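Local structure of CRISPR-associated endonuclease Cas12b (Alicyclobacillus acidoterrestris, 5U31) at residues R644-L656 with H684-L697. The protein is an RNA-guided CRISPR endonuclease that recognises PAM-bearing target DNA and cuts it with a metal-dependent RuvC nuclease domain. The protein carries 3 engineered substitutions. Residues are numbered along the deposited sequence; the frame is centred on the assembly and turned at random.
Sequences RQLRTQLAYLRLL and HMTPDWREAFENEL. With SO4 (sulfate ion), chain G; nucleotides of chain B.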
# COMPACT_ATOMS: atom_id res chain seq x y z
N ARG A 644 0.19 17.48 -24.03
CA ARG A 644 -0.54 18.61 -23.46
C ARG A 644 -1.30 19.38 -24.53
O ARG A 644 -2.33 19.99 -24.24
CB ARG A 644 0.41 19.54 -22.71
CG ARG A 644 1.03 18.91 -21.47
CD ARG A 644 1.81 19.92 -20.64
NE ARG A 644 2.50 19.27 -19.53
CZ ARG A 644 1.96 19.05 -18.34
NH1 ARG A 644 0.72 19.43 -18.09
NH2 ARG A 644 2.67 18.44 -17.39
N GLN A 645 -0.81 19.35 -25.78
CA GLN A 645 -1.56 19.96 -26.87
C GLN A 645 -2.88 19.23 -27.09
O GLN A 645 -3.96 19.84 -27.08
CB GLN A 645 -0.72 19.94 -28.15
CG GLN A 645 0.46 20.88 -28.14
CD GLN A 645 1.19 20.88 -29.46
OE1 GLN A 645 1.44 19.83 -30.05
NE2 GLN A 645 1.53 22.07 -29.94
N LEU A 646 -2.81 17.91 -27.30
CA LEU A 646 -4.02 17.14 -27.55
C LEU A 646 -5.00 17.23 -26.39
O LEU A 646 -6.21 17.24 -26.60
CB LEU A 646 -3.65 15.68 -27.84
CG LEU A 646 -2.70 15.44 -29.01
CD1 LEU A 646 -2.22 14.01 -29.00
CD2 LEU A 646 -3.35 15.77 -30.34
N ARG A 647 -4.49 17.30 -25.16
CA ARG A 647 -5.37 17.34 -24.00
C ARG A 647 -6.25 18.58 -24.01
O ARG A 647 -7.46 18.49 -23.77
CB ARG A 647 -4.54 17.26 -22.71
CG ARG A 647 -5.38 17.02 -21.47
CD ARG A 647 -4.70 17.59 -20.23
NE ARG A 647 -3.61 16.74 -19.76
CZ ARG A 647 -2.80 17.06 -18.76
NH1 ARG A 647 -1.84 16.23 -18.38
NH2 ARG A 647 -2.96 18.22 -18.12
N THR A 648 -5.67 19.75 -24.32
CA THR A 648 -6.48 20.96 -24.37
C THR A 648 -7.32 21.03 -25.64
O THR A 648 -8.40 21.63 -25.63
CB THR A 648 -5.60 22.21 -24.28
OG1 THR A 648 -4.89 22.40 -25.51
CG2 THR A 648 -4.60 22.08 -23.13
N GLN A 649 -6.84 20.44 -26.74
CA GLN A 649 -7.66 20.38 -27.95
C GLN A 649 -8.94 19.60 -27.69
O GLN A 649 -10.02 20.00 -28.14
CB GLN A 649 -6.88 19.74 -29.09
CG GLN A 649 -5.72 20.57 -29.61
CD GLN A 649 -5.22 20.11 -30.97
OE1 GLN A 649 -4.46 20.81 -31.64
NE2 GLN A 649 -5.65 18.92 -31.39
N LEU A 650 -8.85 18.48 -26.96
CA LEU A 650 -10.04 17.71 -26.63
C LEU A 650 -10.99 18.49 -25.74
O LEU A 650 -12.21 18.33 -25.85
CB LEU A 650 -9.64 16.40 -25.94
CG LEU A 650 -10.25 15.10 -26.46
CD1 LEU A 650 -10.10 13.99 -25.43
CD2 LEU A 650 -11.70 15.30 -26.85
N ALA A 651 -10.45 19.34 -24.86
CA ALA A 651 -11.30 20.08 -23.93
C ALA A 651 -12.20 21.07 -24.65
O ALA A 651 -13.32 21.34 -24.19
CB ALA A 651 -10.44 20.81 -22.90
N TYR A 652 -11.74 21.62 -25.78
CA TYR A 652 -12.56 22.50 -26.59
C TYR A 652 -13.45 21.73 -27.56
O TYR A 652 -14.49 22.26 -27.98
CB TYR A 652 -11.67 23.49 -27.36
CG TYR A 652 -11.13 24.62 -26.50
CD1 TYR A 652 -11.46 25.94 -26.76
CD2 TYR A 652 -10.29 24.36 -25.42
CE1 TYR A 652 -10.97 26.98 -25.98
CE2 TYR A 652 -9.79 25.38 -24.64
CZ TYR A 652 -10.14 26.69 -24.92
OH TYR A 652 -9.64 27.71 -24.13
N LEU A 653 -13.07 20.50 -27.92
CA LEU A 653 -13.97 19.67 -28.70
C LEU A 653 -15.27 19.41 -27.94
O LEU A 653 -16.36 19.45 -28.52
CB LEU A 653 -13.29 18.35 -29.06
CG LEU A 653 -13.45 17.82 -30.48
CD1 LEU A 653 -13.02 16.37 -30.58
CD2 LEU A 653 -14.88 17.98 -30.97
N ARG A 654 -15.16 19.16 -26.64
CA ARG A 654 -16.36 18.95 -25.82
C ARG A 654 -17.17 20.23 -25.67
O ARG A 654 -18.39 20.17 -25.49
CB ARG A 654 -15.96 18.41 -24.45
CG ARG A 654 -15.22 17.09 -24.51
CD ARG A 654 -15.14 16.44 -23.15
NE ARG A 654 -14.88 15.01 -23.26
CZ ARG A 654 -13.69 14.45 -23.11
NH1 ARG A 654 -12.63 15.20 -22.82
NH2 ARG A 654 -13.55 13.13 -23.23
N LEU A 655 -16.51 21.39 -25.72
CA LEU A 655 -17.26 22.65 -25.74
C LEU A 655 -18.06 22.77 -27.03
O LEU A 655 -19.19 23.26 -27.02
CB LEU A 655 -16.32 23.83 -25.57
CG LEU A 655 -16.04 24.27 -24.13
CD1 LEU A 655 -14.97 25.35 -24.08
CD2 LEU A 655 -17.32 24.75 -23.46
N LEU A 656 -17.48 22.34 -28.15
CA LEU A 656 -18.20 22.38 -29.42
C LEU A 656 -19.36 21.40 -29.42
O LEU A 656 -20.43 21.69 -29.96
CB LEU A 656 -17.25 22.09 -30.57
CG LEU A 656 -17.84 22.10 -31.98
CD1 LEU A 656 -18.37 23.48 -32.33
CD2 LEU A 656 -16.80 21.66 -32.99
N HIS A 684 -1.74 26.88 -26.67
CA HIS A 684 -1.58 25.55 -26.11
C HIS A 684 -1.89 24.44 -27.11
O HIS A 684 -1.39 23.32 -26.94
CB HIS A 684 -2.48 25.39 -24.88
CG HIS A 684 -1.95 26.08 -23.66
ND1 HIS A 684 -0.64 26.47 -23.54
CD2 HIS A 684 -2.56 26.44 -22.51
CE1 HIS A 684 -0.46 27.04 -22.36
NE2 HIS A 684 -1.61 27.04 -21.72
N MSE A 685 -2.68 24.71 -28.14
CA MSE A 685 -3.03 23.71 -29.14
C MSE A 685 -1.98 23.62 -30.24
O MSE A 685 -0.99 24.35 -30.24
CB MSE A 685 -4.38 24.03 -29.78
CG MSE A 685 -5.50 24.27 -28.80
SE MSE A 685 -7.16 24.77 -29.71
CE MSE A 685 -8.21 25.29 -28.16
N THR A 686 -2.20 22.70 -31.18
CA THR A 686 -1.37 22.64 -32.37
C THR A 686 -1.87 23.67 -33.38
O THR A 686 -3.05 24.03 -33.38
CB THR A 686 -1.41 21.25 -32.98
OG1 THR A 686 -2.63 21.08 -33.72
CG2 THR A 686 -1.33 20.18 -31.89
N PRO A 687 -0.98 24.17 -34.25
CA PRO A 687 -1.43 25.19 -35.21
C PRO A 687 -2.50 24.69 -36.18
O PRO A 687 -3.54 25.34 -36.31
CB PRO A 687 -0.13 25.57 -35.93
CG PRO A 687 0.79 24.41 -35.72
CD PRO A 687 0.46 23.89 -34.37
N ASP A 688 -2.27 23.56 -36.84
CA ASP A 688 -3.15 23.15 -37.93
C ASP A 688 -4.53 22.74 -37.42
O ASP A 688 -5.53 23.00 -38.09
CB ASP A 688 -2.50 22.01 -38.72
CG ASP A 688 -2.01 20.89 -37.84
OD1 ASP A 688 -2.75 19.90 -37.66
OD2 ASP A 688 -0.88 21.00 -37.31
N TRP A 689 -4.61 22.10 -36.25
CA TRP A 689 -5.92 21.74 -35.73
C TRP A 689 -6.66 22.96 -35.20
O TRP A 689 -7.89 23.03 -35.31
CB TRP A 689 -5.81 20.69 -34.62
CG TRP A 689 -7.16 20.22 -34.17
CD1 TRP A 689 -7.89 19.18 -34.68
CD2 TRP A 689 -7.97 20.79 -33.13
NE1 TRP A 689 -9.09 19.06 -34.02
CE2 TRP A 689 -9.16 20.04 -33.06
CE3 TRP A 689 -7.79 21.85 -32.24
CZ2 TRP A 689 -10.17 20.33 -32.15
CZ3 TRP A 689 -8.80 22.13 -31.33
CH2 TRP A 689 -9.96 21.37 -31.29
N ARG A 690 -5.93 23.92 -34.63
CA ARG A 690 -6.56 25.16 -34.20
C ARG A 690 -7.14 25.92 -35.39
O ARG A 690 -8.25 26.46 -35.31
CB ARG A 690 -5.56 26.02 -33.44
CG ARG A 690 -6.03 27.41 -33.10
CD ARG A 690 -5.01 28.11 -32.23
NE ARG A 690 -3.68 28.10 -32.83
CZ ARG A 690 -2.57 28.50 -32.22
NH1 ARG A 690 -2.63 28.94 -30.97
NH2 ARG A 690 -1.40 28.45 -32.84
N GLU A 691 -6.41 25.96 -36.51
CA GLU A 691 -6.93 26.62 -37.70
C GLU A 691 -8.19 25.93 -38.19
O GLU A 691 -9.15 26.60 -38.60
CB GLU A 691 -5.86 26.65 -38.80
CG GLU A 691 -4.63 27.46 -38.43
CD GLU A 691 -3.66 27.62 -39.58
OE1 GLU A 691 -4.08 27.44 -40.75
OE2 GLU A 691 -2.48 27.91 -39.32
N ALA A 692 -8.22 24.60 -38.15
CA ALA A 692 -9.42 23.87 -38.54
C ALA A 692 -10.58 24.19 -37.62
O ALA A 692 -11.72 24.37 -38.07
CB ALA A 692 -9.14 22.36 -38.54
N PHE A 693 -10.31 24.29 -36.32
CA PHE A 693 -11.35 24.64 -35.35
C PHE A 693 -11.87 26.05 -35.58
O PHE A 693 -13.07 26.30 -35.47
CB PHE A 693 -10.80 24.49 -33.94
CG PHE A 693 -11.86 24.47 -32.88
CD1 PHE A 693 -12.50 23.29 -32.54
CD2 PHE A 693 -12.20 25.63 -32.21
CE1 PHE A 693 -13.46 23.27 -31.57
CE2 PHE A 693 -13.17 25.61 -31.23
CZ PHE A 693 -13.80 24.43 -30.91
N GLU A 694 -10.97 26.99 -35.89
CA GLU A 694 -11.39 28.37 -36.14
C GLU A 694 -12.26 28.46 -37.38
O GLU A 694 -13.20 29.27 -37.42
CB GLU A 694 -10.16 29.27 -36.28
CG GLU A 694 -9.30 29.37 -35.03
CD GLU A 694 -8.07 30.23 -35.23
OE1 GLU A 694 -7.99 30.93 -36.27
OE2 GLU A 694 -7.17 30.21 -34.36
N ASN A 695 -11.98 27.64 -38.40
CA ASN A 695 -12.82 27.63 -39.59
C ASN A 695 -14.24 27.21 -39.26
O ASN A 695 -15.21 27.82 -39.73
CB ASN A 695 -12.23 26.70 -40.64
CG ASN A 695 -10.93 27.22 -41.22
OD1 ASN A 695 -10.34 28.15 -40.70
ND2 ASN A 695 -10.49 26.61 -42.32
N GLU A 696 -14.39 26.16 -38.44
CA GLU A 696 -15.71 25.68 -38.09
C GLU A 696 -16.47 26.68 -37.23
O GLU A 696 -17.69 26.80 -37.35
CB GLU A 696 -15.61 24.33 -37.39
CG GLU A 696 -14.82 23.27 -38.16
CD GLU A 696 -15.52 22.81 -39.43
OE1 GLU A 696 -14.87 22.09 -40.23
OE2 GLU A 696 -16.70 23.15 -39.64
N LEU A 697 -15.77 27.41 -36.36
CA LEU A 697 -16.44 28.43 -35.55
C LEU A 697 -16.99 29.55 -36.43
O LEU A 697 -18.18 29.87 -36.35
CB LEU A 697 -15.47 29.00 -34.51
CG LEU A 697 -15.11 28.06 -33.36
CD1 LEU A 697 -14.33 28.80 -32.29
CD2 LEU A 697 -16.36 27.42 -32.78
S SO4 G . -0.99 17.74 -14.92
O1 SO4 G . -0.32 18.44 -16.01
O2 SO4 G . -1.95 18.64 -14.29
O3 SO4 G . -1.70 16.55 -15.41
O4 SO4 G . 0.00 17.34 -13.93
P A B 107 -17.65 13.97 -21.18
OP1 A B 107 -17.62 14.54 -22.54
OP2 A B 107 -16.72 14.47 -20.13
O5' A B 107 -19.13 14.10 -20.60
C5' A B 107 -20.25 13.72 -21.38
C4' A B 107 -21.54 13.79 -20.59
O4' A B 107 -21.52 12.80 -19.53
C3' A B 107 -21.79 15.10 -19.86
O3' A B 107 -22.32 16.10 -20.71
C2' A B 107 -22.74 14.68 -18.75
O2' A B 107 -24.06 14.52 -19.25
C1' A B 107 -22.20 13.29 -18.40
N9 A B 107 -21.26 13.33 -17.26
C8 A B 107 -19.89 13.24 -17.28
N7 A B 107 -19.34 13.29 -16.09
C5 A B 107 -20.42 13.41 -15.23
C6 A B 107 -20.51 13.50 -13.83
N6 A B 107 -19.45 13.50 -13.01
N1 A B 107 -21.74 13.62 -13.28
C2 A B 107 -22.80 13.62 -14.10
N3 A B 107 -22.85 13.53 -15.42
C4 A B 107 -21.61 13.43 -15.93
P C B 106 -12.75 12.23 -19.02
OP1 C B 106 -12.19 13.16 -20.04
OP2 C B 106 -12.70 12.60 -17.59
O5' C B 106 -14.25 11.91 -19.41
C5' C B 106 -14.55 11.20 -20.60
C4' C B 106 -15.94 10.63 -20.56
O4' C B 106 -16.03 9.63 -19.52
C3' C B 106 -17.04 11.61 -20.23
O3' C B 106 -17.43 12.39 -21.34
C2' C B 106 -18.14 10.71 -19.69
O2' C B 106 -18.81 10.07 -20.77
C1' C B 106 -17.32 9.66 -18.94
N1 C B 106 -17.18 9.98 -17.51
C2 C B 106 -18.19 9.58 -16.64
O2 C B 106 -19.15 8.96 -17.11
N3 C B 106 -18.09 9.86 -15.32
C4 C B 106 -17.02 10.52 -14.86
N4 C B 106 -16.96 10.77 -13.55
C5 C B 106 -15.98 10.94 -15.73
C6 C B 106 -16.09 10.66 -17.03
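Q649, a buried glutamine on the bridge helix, meets T686 at the start of helix 687-701 and illustrates how a single side-chain amide can be satisfied at both ends. Its OE1 accepts a bond from T686 OG1 at 2.8 Å, in the carbonyl plane. A second comes from T686 N, 3.0 Å from Q649 OE1 and tilted out of that plane. T686 is the N-cap, so one hydroxyl both donates to Q649 and caps the first turn, the latter through a weak bond from W689 N; Q730 NE2 adds another weak bond to OG1. With its chain extended beyond CG, Q649 lies along one face of the W689 indole, amide and ring planes 27° apart. Its NE2 stands 3.3 Å above the ring plane, toward the rim, and donates to Q730 OE1 of helix 709-739. The indole NE1 is bonded in turn to V723 O.

Beside these polar bonds, M685, a selenomethionine, crosses Y652 at about a right angle and sets its CE over the ring centre, 3.5 Å from the Y652 centroid. This CH-pi contact is joined by a Met-aromatic one, SE lying above the face at a distance. Farther along the nearly parallel helices, 10° apart, F693 slides past L656, bringing CE1 to 4.0 Å from L656 CD2. T648 keeps its hydroxyl within its own helix, donating from OG1 to Q645 O at 3.1 Å.

The bridge helix thus joins REC2 through a buried amide whose bonds fix its rotation, flanked by apolar and CH-pi packing, while R654 of the same helix faces phosphates of chain B.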